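Local coordinates for putative lipoprotein (Bacteroides fragilis, PDB 3NQI) that is of unknown function but is probably a lipid-anchored protein of the bacterial cell envelope, built largely of beta strands, at residues S106-G110 / T188-K192. Numbering follows the deposited sequence.
Sequences SFVSG and TSSFK
The hydroxyl of S190 is hydrogen-bonded to Y130 OH on strand 123-132, while the carbonyl O of the same residue meets the rim of the F107 ring, 3.7 Å from CE2 and near the ring plane. The slightly positive edge of an aromatic ring is probably a favourable, if weak, neighbour for a carbonyl oxygen, and a small serine can send its hydroxyl to the neighbouring strand. S189, whose CB points toward F107, puts that methylene over one face of the ring. In this CH-pi contact CB lies 3.8 Å from the F107 centroid, close to the ring normal; serine suits the place because its CB alone lies over the face.

F107 belongs to a small beta hairpin, strands 107-109 and 112-114, tied by backbone bonds between F107 and V114. The axes of segments 107-109 and 188-192, the latter part of strand 186-195, come within 8.9 Å. Their directions differ by 68°. The hairpin forms its own two-stranded sheet and meets strand 186-195 through side chains. F107 bridges the gap: with chi1 at 53°, CG sits between the backbone N and the carbonyl carbon, and from there the ring reaches S189 CB and F191. It also touches P127 of strand 123-132.

F191 completes the apolar patch. Its ring meets that of F107 obliquely, with planes at 58°. The centroids are 5.0 Å apart, and F107 CZ lies over one face of F191, displaced toward its rim. The two rings shield part of each other at a surface contact where both phenylalanines stay partly exposed. At the edge of F191, near its plane, S109 OG stands 4.2 Å from CZ, a loose contact that suits a small polar residue at the margin. The backbone N of F191 is hydrogen-bonded to a diethylene glycol molecule, probably from the crystallisation liquor, which also lies beside S189.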
loop_
_atom_site.group_PDB
_atom_site.type_symbol
_atom_site.label_atom_id
_atom_site.label_comp_id
_atom_site.label_asym_id
_atom_site.label_seq_id
_atom_site.Cartn_x
_atom_site.Cartn_y
_atom_site.Cartn_z
ATOM N N SER A 106 -0.998 -6.559 8.354
ATOM C CA SER A 106 -2.387 -6.862 8.603
ATOM C C SER A 106 -2.930 -6.058 9.790
ATOM O O SER A 106 -2.193 -5.735 10.738
ATOM C CB SER A 106 -2.546 -8.354 8.852
ATOM O OG SER A 106 -3.883 -8.669 9.208
ATOM N N PHE A 107 -4.209 -5.719 9.724
ATOM C CA PHE A 107 -4.912 -5.073 10.847
ATOM C C PHE A 107 -6.395 -5.253 10.619
ATOM O O PHE A 107 -6.800 -5.902 9.638
ATOM C CB PHE A 107 -4.502 -3.615 11.069
ATOM C CG PHE A 107 -4.604 -2.708 9.841
ATOM C CD1 PHE A 107 -5.838 -2.245 9.377
ATOM C CD2 PHE A 107 -3.472 -2.293 9.192
ATOM C CE1 PHE A 107 -5.948 -1.412 8.283
ATOM C CE2 PHE A 107 -3.548 -1.409 8.101
ATOM C CZ PHE A 107 -4.771 -0.972 7.624
ATOM N N VAL A 108 -7.197 -4.711 11.520
ATOM C CA VAL A 108 -8.636 -4.839 11.410
ATOM C C VAL A 108 -9.189 -3.733 10.528
ATOM O O VAL A 108 -8.876 -2.554 10.692
ATOM C CB VAL A 108 -9.308 -4.889 12.805
ATOM C CG1 VAL A 108 -10.862 -4.858 12.688
ATOM C CG2 VAL A 108 -8.835 -6.131 13.550
ATOM N N SER A 109 -9.977 -4.139 9.547
ATOM C CA SER A 109 -10.729 -3.219 8.704
ATOM C C SER A 109 -12.132 -3.728 8.578
ATOM O O SER A 109 -12.336 -4.880 8.204
ATOM C CB SER A 109 -10.088 -3.115 7.336
ATOM O OG SER A 109 -10.708 -2.098 6.582
ATOM N N GLY A 110 -13.114 -2.886 8.873
ATOM C CA GLY A 110 -14.515 -3.365 8.907
ATOM C C GLY A 110 -14.719 -4.400 10.015
ATOM O O GLY A 110 -14.283 -4.196 11.144
ATOM N N THR A 188 0.487 2.643 14.656
ATOM C CA THR A 188 -0.146 3.340 13.530
ATOM C C THR A 188 -0.529 2.315 12.473
ATOM O O THR A 188 0.219 1.350 12.287
ATOM C CB THR A 188 0.865 4.288 12.868
ATOM O OG1 THR A 188 1.387 5.142 13.871
ATOM C CG2 THR A 188 0.247 5.136 11.729
ATOM N N SER A 189 -1.632 2.543 11.755
ATOM C CA SER A 189 -2.007 1.693 10.631
ATOM C C SER A 189 -2.162 2.579 9.387
ATOM O O SER A 189 -2.580 3.757 9.476
ATOM C CB SER A 189 -3.285 0.934 10.981
ATOM O OG SER A 189 -4.272 1.858 11.324
ATOM N N SER A 190 -1.739 2.063 8.246
ATOM C CA SER A 190 -1.924 2.734 6.962
ATOM C C SER A 190 -2.083 1.724 5.839
ATOM O O SER A 190 -1.441 0.670 5.853
ATOM C CB SER A 190 -0.710 3.593 6.601
ATOM O OG SER A 190 -0.338 4.522 7.601
ATOM N N PHE A 191 -2.868 2.060 4.825
ATOM C CA PHE A 191 -2.819 1.298 3.577
ATOM C C PHE A 191 -1.795 1.929 2.639
ATOM O O PHE A 191 -1.675 3.156 2.627
ATOM C CB PHE A 191 -4.100 1.295 2.891
ATOM C CG PHE A 191 -5.127 0.470 3.566
ATOM C CD1 PHE A 191 -5.075 -0.896 3.500
ATOM C CD2 PHE A 191 -6.160 1.068 4.220
ATOM C CE1 PHE A 191 -6.073 -1.668 4.116
ATOM C CE2 PHE A 191 -7.124 0.314 4.846
ATOM C CZ PHE A 191 -7.084 -1.054 4.764
ATOM N N LYS A 192 -1.063 1.091 1.899
ATOM C CA LYS A 192 -0.116 1.568 0.852
ATOM C C LYS A 192 -0.484 0.836 -0.439
ATOM O O LYS A 192 -0.566 -0.397 -0.473
ATOM C CB LYS A 192 1.317 1.268 1.268
ATOM C CG LYS A 192 1.741 2.016 2.544
ATOM C CD LYS A 192 2.053 3.511 2.171
ATOM C CE LYS A 192 2.144 4.399 3.328
ATOM N NZ LYS A 192 2.201 5.789 2.775
#